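Local coordinates for Xaa-Pro dipeptidase (PDB 1WY2), which probably hydrolyses dipeptides that carry a C-terminal proline after a nonpolar residue, working as a homodimer with two metal ions in each subunit, at residues 43-48 with 52-57; 76-81 with 99-104; 141-146 with 220-225; 169-174 with 213-218. All blocks are in the same frame, centred on the assembly; numbering follows the deposited sequence.

Interaction 1: 43-48 with 52-57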
# COMPACT_ATOMS: atom_id res chain seq x y z
N GLY A 43 -13.92 -5.30 4.38
CA GLY A 43 -14.79 -5.12 5.53
C GLY A 43 -15.55 -3.79 5.44
O GLY A 43 -15.01 -2.76 5.06
N TYR A 44 -16.84 -3.81 5.78
CA TYR A 44 -17.66 -2.61 5.70
C TYR A 44 -18.50 -2.44 6.96
O TYR A 44 -19.25 -3.33 7.33
CB TYR A 44 -18.60 -2.67 4.50
CG TYR A 44 -17.94 -3.06 3.20
CD1 TYR A 44 -17.81 -4.40 2.84
CD2 TYR A 44 -17.41 -2.09 2.35
CE1 TYR A 44 -17.18 -4.77 1.65
CE2 TYR A 44 -16.78 -2.45 1.16
CZ TYR A 44 -16.67 -3.79 0.82
OH TYR A 44 -16.04 -4.14 -0.36
N ILE A 45 -18.36 -1.29 7.61
CA ILE A 45 -19.15 -1.01 8.80
C ILE A 45 -20.33 -0.14 8.40
O ILE A 45 -20.15 0.89 7.75
CB ILE A 45 -18.34 -0.25 9.88
CG1 ILE A 45 -17.10 -1.05 10.28
CG2 ILE A 45 -19.23 -0.01 11.11
CD1 ILE A 45 -16.23 -0.36 11.31
N LEU A 46 -21.53 -0.56 8.77
CA LEU A 46 -22.73 0.22 8.47
C LEU A 46 -23.29 0.72 9.80
O LEU A 46 -23.62 -0.08 10.68
CB LEU A 46 -23.78 -0.63 7.75
CG LEU A 46 -25.04 0.12 7.33
CD1 LEU A 46 -24.68 1.24 6.36
CD2 LEU A 46 -26.02 -0.85 6.68
N ILE A 47 -23.38 2.04 9.94
CA ILE A 47 -23.88 2.65 11.16
C ILE A 47 -25.23 3.33 10.93
O ILE A 47 -25.37 4.14 10.00
CB ILE A 47 -22.88 3.70 11.70
CG1 ILE A 47 -21.56 3.02 12.06
CG2 ILE A 47 -23.47 4.40 12.92
CD1 ILE A 47 -20.42 3.98 12.34
N THR A 48 -26.21 2.99 11.75
CA THR A 48 -27.53 3.61 11.67
C THR A 48 -27.76 4.28 13.03
O THR A 48 -26.93 4.18 13.92
CB THR A 48 -28.66 2.59 11.41
OG1 THR A 48 -28.78 1.70 12.53
CG2 THR A 48 -28.37 1.79 10.16
N ALA A 52 -24.84 -0.69 14.77
CA ALA A 52 -23.56 -0.64 14.08
C ALA A 52 -23.22 -2.09 13.76
O ALA A 52 -23.16 -2.93 14.66
CB ALA A 52 -22.49 -0.03 14.98
N THR A 53 -23.00 -2.39 12.48
CA THR A 53 -22.69 -3.75 12.05
C THR A 53 -21.48 -3.81 11.13
O THR A 53 -21.32 -2.96 10.25
CB THR A 53 -23.89 -4.37 11.30
OG1 THR A 53 -25.07 -4.26 12.11
CG2 THR A 53 -23.62 -5.84 10.99
N LEU A 54 -20.65 -4.82 11.32
CA LEU A 54 -19.47 -5.00 10.48
C LEU A 54 -19.75 -6.16 9.53
O LEU A 54 -19.90 -7.30 9.96
CB LEU A 54 -18.24 -5.32 11.33
CG LEU A 54 -16.98 -5.74 10.56
CD1 LEU A 54 -16.53 -4.61 9.64
CD2 LEU A 54 -15.89 -6.12 11.53
N TYR A 55 -19.85 -5.86 8.23
CA TYR A 55 -20.10 -6.89 7.23
C TYR A 55 -18.78 -7.30 6.59
O TYR A 55 -17.99 -6.45 6.18
CB TYR A 55 -21.03 -6.37 6.13
CG TYR A 55 -22.42 -6.02 6.60
CD1 TYR A 55 -22.69 -4.77 7.17
CD2 TYR A 55 -23.46 -6.93 6.48
CE1 TYR A 55 -23.98 -4.45 7.61
CE2 TYR A 55 -24.75 -6.62 6.91
CZ TYR A 55 -25.00 -5.38 7.47
OH TYR A 55 -26.27 -5.06 7.88
N VAL A 56 -18.54 -8.61 6.51
CA VAL A 56 -17.31 -9.10 5.92
C VAL A 56 -17.53 -10.35 5.07
O VAL A 56 -18.53 -11.05 5.23
CB VAL A 56 -16.27 -9.45 7.01
CG1 VAL A 56 -15.92 -8.21 7.82
CG2 VAL A 56 -16.81 -10.54 7.91
N PRO A 57 -16.60 -10.63 4.14
CA PRO A 57 -16.71 -11.81 3.28
C PRO A 57 -16.51 -13.05 4.14
O PRO A 57 -15.96 -12.96 5.24
CB PRO A 57 -15.57 -11.62 2.28
CG PRO A 57 -15.42 -10.13 2.21
CD PRO A 57 -15.53 -9.73 3.66
O HOH W 1 -26.00 -1.52 11.37
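The ring of Tyr55 is met at its edge by the hairpin partner strand: Tyr44 O lies in the ring plane, and Leu46 CB comes up to CE1 at 3.8 Å, also near that plane. One face of the same ring carries a methyl of its own strand, Thr53 CG2, offset toward the rim. The Tyr44 ring touches Tyr55 O only obliquely. Elsewhere it packs against two helix residues, lying almost parallel to Phe101 and more tilted against Phe81. All this belongs to an antiparallel beta hairpin, strands 44-48 and 51-57, in the six-stranded mixed sheet of the creatinase/prolidase N-terminal domain. Two hydrogen-bonded pairs hold the strands. Tyr44 N gives to Tyr55 O at 2.9 Å and Tyr55 N returns to Tyr44 O at 2.8 Å, while Leu46 and Thr53 exchange the same two bonds. The non-hydrogen-bonded pairs alternate with them, Ile45-Leu54 between the two and Ile47-Ala52 beyond the second, and their side chains form the other face. There Ile45 CG1 meets Leu54 CD1 at 3.7 Å, and Ile47 CG1 rests more loosely on Ala52 CB. CG of Leu54 stands anti to the backbone N (chi1 171°), and this together with chi2 62° brings CD1 toward the partner strand. Helices 6-17 and 28-35 pack on this apolar face, through residues such as Val8 and Val31, while strands 22-25 and 72-75 flank the hairpin. On the tyrosine face a water gives a hydrogen bond to Leu46 O, which already accepts from Thr53 N, and also bonds Thr53 OG1 at 3.0 Å.

Interaction 2: 76-81 with 99-104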
# COMPACT_ATOMS: atom_id res chain seq x y z
N LYS A 76 -21.87 -13.88 1.31
CA LYS A 76 -21.20 -14.68 0.29
C LYS A 76 -21.00 -13.87 -0.98
O LYS A 76 -19.98 -14.00 -1.65
CB LYS A 76 -22.03 -15.93 -0.02
CG LYS A 76 -22.29 -16.82 1.19
CD LYS A 76 -23.12 -18.03 0.81
CE LYS A 76 -23.39 -18.92 2.02
NZ LYS A 76 -24.25 -20.08 1.67
N LYS A 77 -21.97 -13.03 -1.30
CA LYS A 77 -21.90 -12.19 -2.49
C LYS A 77 -22.27 -10.75 -2.14
O LYS A 77 -23.10 -10.51 -1.27
CB LYS A 77 -22.85 -12.74 -3.57
CG LYS A 77 -22.71 -12.06 -4.92
CD LYS A 77 -23.59 -12.75 -5.97
CE LYS A 77 -23.15 -14.19 -6.22
NZ LYS A 77 -21.75 -14.26 -6.73
N MET A 78 -21.64 -9.80 -2.82
CA MET A 78 -21.89 -8.39 -2.57
C MET A 78 -23.36 -8.01 -2.62
O MET A 78 -23.80 -7.09 -1.94
CB MET A 78 -21.11 -7.53 -3.56
CG MET A 78 -19.64 -7.35 -3.20
SD MET A 78 -19.43 -6.52 -1.61
CE MET A 78 -19.68 -4.81 -2.09
N ASP A 79 -24.14 -8.72 -3.44
CA ASP A 79 -25.56 -8.44 -3.56
C ASP A 79 -26.23 -8.51 -2.19
O ASP A 79 -27.20 -7.80 -1.92
CB ASP A 79 -26.23 -9.42 -4.52
CG ASP A 79 -25.69 -9.32 -5.93
OD1 ASP A 79 -25.71 -8.21 -6.50
OD2 ASP A 79 -25.24 -10.35 -6.47
N GLU A 80 -25.70 -9.37 -1.33
CA GLU A 80 -26.23 -9.53 0.02
C GLU A 80 -25.95 -8.27 0.82
O GLU A 80 -26.77 -7.84 1.64
CB GLU A 80 -25.56 -10.73 0.71
CG GLU A 80 -25.79 -12.06 -0.00
CD GLU A 80 -25.01 -13.19 0.63
OE1 GLU A 80 -25.19 -13.44 1.84
OE2 GLU A 80 -24.22 -13.84 -0.09
N PHE A 81 -24.78 -7.67 0.58
CA PHE A 81 -24.39 -6.45 1.27
C PHE A 81 -25.28 -5.29 0.83
O PHE A 81 -25.85 -4.59 1.67
CB PHE A 81 -22.93 -6.11 0.95
CG PHE A 81 -22.48 -4.79 1.51
CD1 PHE A 81 -22.39 -4.60 2.88
CD2 PHE A 81 -22.18 -3.72 0.66
CE1 PHE A 81 -22.01 -3.36 3.41
CE2 PHE A 81 -21.80 -2.48 1.18
CZ PHE A 81 -21.72 -2.30 2.55
N TYR A 99 -14.92 5.56 -6.95
CA TYR A 99 -15.99 5.82 -7.90
C TYR A 99 -16.81 4.58 -8.26
O TYR A 99 -18.04 4.61 -8.21
CB TYR A 99 -15.38 6.42 -9.18
CG TYR A 99 -16.39 6.72 -10.27
CD1 TYR A 99 -17.29 7.78 -10.14
CD2 TYR A 99 -16.44 5.95 -11.43
CE1 TYR A 99 -18.21 8.06 -11.14
CE2 TYR A 99 -17.36 6.22 -12.43
CZ TYR A 99 -18.24 7.27 -12.28
OH TYR A 99 -19.15 7.55 -13.28
N GLY A 100 -16.12 3.51 -8.63
CA GLY A 100 -16.80 2.28 -9.01
C GLY A 100 -17.74 1.74 -7.95
O GLY A 100 -18.84 1.29 -8.26
N PHE A 101 -17.30 1.78 -6.70
CA PHE A 101 -18.10 1.29 -5.60
C PHE A 101 -19.33 2.17 -5.38
O PHE A 101 -20.42 1.67 -5.13
CB PHE A 101 -17.26 1.24 -4.32
CG PHE A 101 -17.93 0.53 -3.18
CD1 PHE A 101 -18.13 -0.84 -3.23
CD2 PHE A 101 -18.38 1.24 -2.07
CE1 PHE A 101 -18.76 -1.51 -2.18
CE2 PHE A 101 -19.02 0.58 -1.02
CZ PHE A 101 -19.21 -0.79 -1.08
N ILE A 102 -19.14 3.48 -5.49
CA ILE A 102 -20.24 4.42 -5.32
C ILE A 102 -21.31 4.22 -6.39
O ILE A 102 -22.50 4.34 -6.11
CB ILE A 102 -19.74 5.88 -5.36
CG1 ILE A 102 -18.85 6.15 -4.15
CG2 ILE A 102 -20.93 6.83 -5.40
CD1 ILE A 102 -18.23 7.52 -4.13
N GLU A 103 -20.88 3.92 -7.61
CA GLU A 103 -21.83 3.70 -8.69
C GLU A 103 -22.67 2.46 -8.39
O GLU A 103 -23.86 2.42 -8.71
CB GLU A 103 -21.10 3.55 -10.03
CG GLU A 103 -20.50 4.84 -10.55
CD GLU A 103 -21.53 5.95 -10.67
OE1 GLU A 103 -22.54 5.76 -11.39
OE2 GLU A 103 -21.34 7.02 -10.05
N GLU A 104 -22.05 1.46 -7.78
CA GLU A 104 -22.74 0.24 -7.41
C GLU A 104 -23.82 0.57 -6.38
O GLU A 104 -24.97 0.14 -6.51
CB GLU A 104 -21.76 -0.77 -6.80
CG GLU A 104 -20.90 -1.50 -7.81
CD GLU A 104 -21.68 -2.52 -8.61
OE1 GLU A 104 -22.60 -2.12 -9.35
OE2 GLU A 104 -21.37 -3.73 -8.51
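Met78 points its terminal methyl at the rim of the Phe101 ring, with CE lying in the ring plane 3.4 Å from CE1. The two side chains run at about a right angle, and the methyl meets the ring at its edge. Phe81, one turn further along its helix, meets the next rim atom: its CE2 is 3.8 Å from Phe101 CZ, and these two side chains are also roughly perpendicular. Phe101 thus reaches across with its far end alone, its CG held anti to the backbone N (chi1 -170°). Met78 gets its methyl there by a different route, a chain folded at both chi2 (-62°) and chi3 (-80°). The contact joins the first turns of helices 78-85 and 99-108, two helices of the creatinase/prolidase N-terminal domain whose phenylalanines both lean on Leu24 of strand 22-25. Phe81 is buried, while Met78 and Phe101 remain partly exposed. Just ahead of helix 78-85 the chain is tied back by Glu80: OE2 accepts from both Lys76 N and Lys77 N, each at 2.7 Å, the two donors coming from the same side of the carboxylate and well out of its plane. The second subunit lies close by. Lys77 makes a cation-pi contact with Tyr302 of that subunit, and the backbone of Tyr99 and Gly100 is hydrogen-bonded to it.

Interaction 3: 141-146 with 220-225. With ZN (zinc ion), chain D; ZN (zinc ion), chain E.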
# COMPACT_ATOMS: atom_id res chain seq x y z
N GLU A 141 10.49 4.33 19.00
CA GLU A 141 11.67 3.76 19.65
C GLU A 141 12.31 2.77 18.68
O GLU A 141 13.53 2.69 18.56
CB GLU A 141 11.26 3.03 20.93
CG GLU A 141 12.43 2.56 21.78
CD GLU A 141 12.00 1.74 22.98
OE1 GLU A 141 11.65 0.56 22.81
OE2 GLU A 141 11.99 2.30 24.10
N ILE A 142 11.46 2.01 17.98
CA ILE A 142 11.92 1.04 17.00
C ILE A 142 12.56 1.78 15.82
O ILE A 142 13.57 1.34 15.27
CB ILE A 142 10.75 0.16 16.49
CG1 ILE A 142 10.25 -0.72 17.64
CG2 ILE A 142 11.19 -0.69 15.30
CD1 ILE A 142 9.05 -1.57 17.29
N ALA A 143 11.97 2.92 15.44
CA ALA A 143 12.51 3.70 14.33
C ALA A 143 13.87 4.27 14.72
O ALA A 143 14.79 4.30 13.90
CB ALA A 143 11.54 4.83 13.96
N ASP A 144 14.00 4.73 15.97
CA ASP A 144 15.27 5.27 16.45
C ASP A 144 16.35 4.20 16.35
O ASP A 144 17.47 4.47 15.92
CB ASP A 144 15.16 5.75 17.90
CG ASP A 144 14.57 7.15 18.03
OD1 ASP A 144 14.91 8.02 17.19
OD2 ASP A 144 13.80 7.39 18.98
N LYS A 145 16.01 2.98 16.76
CA LYS A 145 16.97 1.88 16.71
C LYS A 145 17.38 1.60 15.27
O LYS A 145 18.54 1.27 15.00
CB LYS A 145 16.37 0.62 17.33
CG LYS A 145 16.25 0.67 18.84
CD LYS A 145 15.65 -0.61 19.39
CE LYS A 145 15.64 -0.58 20.91
NZ LYS A 145 15.06 -1.83 21.48
N ALA A 146 16.43 1.73 14.35
CA ALA A 146 16.70 1.48 12.94
C ALA A 146 17.65 2.54 12.38
O ALA A 146 18.56 2.21 11.62
CB ALA A 146 15.40 1.46 12.15
N TYR A 220 0.03 1.27 14.60
CA TYR A 220 0.40 2.68 14.54
C TYR A 220 1.76 2.89 13.89
O TYR A 220 2.59 1.99 13.84
CB TYR A 220 0.34 3.31 15.93
CG TYR A 220 -1.09 3.50 16.37
CD1 TYR A 220 -1.85 2.42 16.83
CD2 TYR A 220 -1.73 4.74 16.25
CE1 TYR A 220 -3.19 2.56 17.15
CE2 TYR A 220 -3.08 4.89 16.56
CZ TYR A 220 -3.81 3.79 17.01
OH TYR A 220 -5.15 3.91 17.31
N ASN A 221 1.97 4.10 13.39
CA ASN A 221 3.20 4.43 12.68
C ASN A 221 4.17 5.38 13.37
O ASN A 221 3.83 6.05 14.34
CB ASN A 221 2.83 5.03 11.31
CG ASN A 221 2.11 4.04 10.42
OD1 ASN A 221 2.74 3.26 9.71
ND2 ASN A 221 0.78 4.04 10.46
N SER A 222 5.39 5.40 12.84
CA SER A 222 6.46 6.28 13.32
C SER A 222 7.14 6.82 12.06
O SER A 222 7.01 6.23 10.98
CB SER A 222 7.46 5.51 14.20
OG SER A 222 7.97 4.39 13.52
N ASP A 223 7.87 7.92 12.19
CA ASP A 223 8.50 8.53 11.03
C ASP A 223 9.69 9.35 11.51
O ASP A 223 9.55 10.19 12.39
CB ASP A 223 7.47 9.42 10.34
CG ASP A 223 7.86 9.82 8.93
OD1 ASP A 223 8.99 9.52 8.50
OD2 ASP A 223 7.01 10.44 8.27
N ILE A 224 10.86 9.10 10.93
CA ILE A 224 12.06 9.82 11.33
C ILE A 224 13.04 9.97 10.17
O ILE A 224 13.13 9.10 9.31
CB ILE A 224 12.77 9.07 12.50
CG1 ILE A 224 13.96 9.88 13.01
CG2 ILE A 224 13.24 7.70 12.03
CD1 ILE A 224 14.70 9.21 14.18
N THR A 225 13.76 11.09 10.14
CA THR A 225 14.77 11.33 9.11
C THR A 225 16.00 11.95 9.74
O THR A 225 15.91 12.91 10.50
CB THR A 225 14.32 12.32 8.00
OG1 THR A 225 13.15 11.83 7.34
CG2 THR A 225 15.43 12.47 6.96
ZN ZN D . 9.89 10.56 7.03
ZN ZN E . 7.30 12.33 7.34
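Ala143 CB presses against strand 220-229 at two points, 3.6 Å from Ser222 OG and 3.9 Å from Ile224 CG2. That hydroxyl accepts a hydrogen bond from Ala215 N of the adjacent strand. At the next residue, Asp144 OD1 comes within 3.2 Å of Ile224 CD1, a tight approach of a carboxylate to a methyl at the end of an extended isoleucine (CG1 anti to the backbone N, chi1 -175°). That carboxylate is held from beyond the contact, OD1 by Thr346 OG1 and OD2 by Lys345 N. Helix 130-153 here backs the metal-bearing strand of the M24 metallopeptidase domain, the pita-bread fold. Between Ser222 and Ile224, which face the helix, Asp223 turns its side chain to the other side and bridges the two zinc ions, OD1 binding one at 2.0 Å and OD2 the other at 2.1 Å. Asp212 and Glu330 complete the first site; His287, Glu316 and Glu330 complete the second. The same residues are assigned as ligands of the two cobalt ions that serve as cofactor. Further out, Asp223 O accepts a hydrogen bond from Thr332 OG1, and Thr225 OG1 is hydrogen-bonded to Glu330 OE1, linking strands 220-229 and 325-336 beside the metals.

Interaction 4: 169-174 with 213-218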
# COMPACT_ATOMS: atom_id res chain seq x y z
N TYR A 169 14.95 -5.39 8.47
CA TYR A 169 14.98 -6.68 9.14
C TYR A 169 15.05 -6.42 10.64
O TYR A 169 14.35 -7.06 11.43
CB TYR A 169 16.19 -7.50 8.69
CG TYR A 169 16.41 -8.77 9.47
CD1 TYR A 169 17.25 -8.79 10.59
CD2 TYR A 169 15.78 -9.96 9.11
CE1 TYR A 169 17.46 -9.97 11.32
CE2 TYR A 169 15.97 -11.14 9.83
CZ TYR A 169 16.81 -11.13 10.94
OH TYR A 169 17.00 -12.29 11.65
N LEU A 170 15.88 -5.46 11.04
CA LEU A 170 16.02 -5.12 12.45
C LEU A 170 14.69 -4.65 13.04
O LEU A 170 14.33 -5.04 14.15
CB LEU A 170 17.08 -4.03 12.64
CG LEU A 170 17.27 -3.53 14.07
CD1 LEU A 170 17.87 -4.64 14.93
CD2 LEU A 170 18.18 -2.31 14.09
N MET A 171 13.96 -3.82 12.30
CA MET A 171 12.68 -3.32 12.79
C MET A 171 11.71 -4.47 13.04
O MET A 171 11.03 -4.50 14.06
CB MET A 171 12.07 -2.32 11.80
CG MET A 171 12.79 -0.97 11.77
SD MET A 171 11.80 0.37 11.04
CE MET A 171 12.07 0.08 9.29
N LYS A 172 11.66 -5.41 12.10
CA LYS A 172 10.76 -6.56 12.23
C LYS A 172 11.14 -7.43 13.42
O LYS A 172 10.27 -7.91 14.15
CB LYS A 172 10.79 -7.40 10.96
CG LYS A 172 10.25 -6.68 9.75
CD LYS A 172 10.58 -7.43 8.47
CE LYS A 172 10.32 -6.55 7.25
NZ LYS A 172 10.71 -7.23 5.98
N MET A 173 12.44 -7.62 13.63
CA MET A 173 12.88 -8.45 14.73
C MET A 173 12.70 -7.75 16.07
O MET A 173 12.84 -8.36 17.13
CB MET A 173 14.34 -8.88 14.52
CG MET A 173 14.52 -9.76 13.28
SD MET A 173 13.64 -11.36 13.36
CE MET A 173 11.99 -10.90 12.92
N ASN A 174 12.38 -6.46 16.02
CA ASN A 174 12.15 -5.68 17.23
C ASN A 174 10.67 -5.48 17.49
O ASN A 174 10.28 -4.68 18.35
CB ASN A 174 12.87 -4.33 17.15
CG ASN A 174 14.31 -4.43 17.58
OD1 ASN A 174 14.62 -4.66 18.75
ND2 ASN A 174 15.22 -4.25 16.63
N LEU A 213 12.92 6.71 7.51
CA LEU A 213 12.28 5.41 7.70
C LEU A 213 11.25 5.47 8.81
O LEU A 213 11.12 6.48 9.50
CB LEU A 213 13.35 4.35 8.02
CG LEU A 213 14.25 4.59 9.24
CD1 LEU A 213 13.52 4.16 10.51
CD2 LEU A 213 15.55 3.81 9.10
N GLY A 214 10.52 4.38 8.98
CA GLY A 214 9.51 4.35 10.02
C GLY A 214 9.04 2.93 10.24
O GLY A 214 9.21 2.07 9.38
N ALA A 215 8.44 2.68 11.40
CA ALA A 215 7.95 1.35 11.70
C ALA A 215 6.45 1.35 11.93
O ALA A 215 5.90 2.29 12.51
CB ALA A 215 8.66 0.80 12.94
N LEU A 216 5.79 0.30 11.44
CA LEU A 216 4.36 0.12 11.66
C LEU A 216 4.41 -0.86 12.82
O LEU A 216 4.93 -1.96 12.68
CB LEU A 216 3.70 -0.53 10.44
CG LEU A 216 2.24 -0.97 10.65
CD1 LEU A 216 1.38 0.23 11.04
CD2 LEU A 216 1.71 -1.61 9.37
N TYR A 217 3.88 -0.44 13.97
CA TYR A 217 3.91 -1.27 15.17
C TYR A 217 2.54 -1.30 15.82
O TYR A 217 2.00 -0.26 16.19
CB TYR A 217 4.93 -0.68 16.16
CG TYR A 217 5.01 -1.38 17.50
CD1 TYR A 217 5.66 -2.60 17.63
CD2 TYR A 217 4.45 -0.80 18.64
CE1 TYR A 217 5.77 -3.23 18.87
CE2 TYR A 217 4.55 -1.41 19.88
CZ TYR A 217 5.21 -2.62 19.99
OH TYR A 217 5.32 -3.23 21.23
N GLN A 218 1.99 -2.50 15.94
CA GLN A 218 0.68 -2.67 16.54
C GLN A 218 -0.33 -1.65 16.00
O GLN A 218 -1.04 -0.98 16.75
CB GLN A 218 0.80 -2.60 18.07
CG GLN A 218 1.43 -3.87 18.65
CD GLN A 218 1.81 -3.77 20.12
OE1 GLN A 218 1.09 -3.19 20.92
NE2 GLN A 218 2.94 -4.37 20.47
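In the pita-bread domain, the last turns of helix 160-173 lie over strand 208-217, and Met171 makes the contact. Its sulphur sits 3.7 Å from Ala215 CB and 4.2 Å from Leu213 CD1, touching two side chains that point up at the helix from alternate positions of the strand. Between them the backbone of Gly214 offers its carbonyl: Gly214 O lies 3.5 Å from both SD and CE of Met171. The methionine runs out extended at chi2 (-161°) and then bends at chi3 (-82°), which lays the methyl beside the strand. Ala146 of helix 130-153 and Pro179 also pack on Met171. Leu213 is paired through its backbone with Ile224 of the next strand, 220-229. Where the helix ends, Asn174 folds back so that ND2 bonds Leu170 O at 2.8 Å, well above the carbonyl plane. On another side of this helix Lys172 forms a salt bridge with Glu168 of the second subunit. No hydrogen bond links the helix segment to the strand segment, so the contact probably rests mainly on dispersion, with a polarisable thioether fitted among an alanine, a leucine and a peptide carbonyl.

Overall arrangement
The four contacts fall into two pairs, one in each domain. Interactions 1 and 2, with centres 13 Å apart, share an aromatic cluster in the N-terminal domain: Tyr44 CB meets Phe81 CE1 at 3.6 Å, and Tyr55 CB reaches Phe81 CD1. Interactions 3 and 4 have centres 8 Å apart, on neighbouring strands under consecutive helices, linked by the Ser222 OG to Ala215 N hydrogen bond (2.8 Å) and by packing of Ile142 on Tyr217. Interaction 3 holds a zinc ligand; in interaction 4, Gly214 CA is about 7 Å from a zinc ion. The N-terminal pair is remote: interactions 1 and 3 have centres 33 Å apart. Interactions 2 and 4 both touch the second subunit.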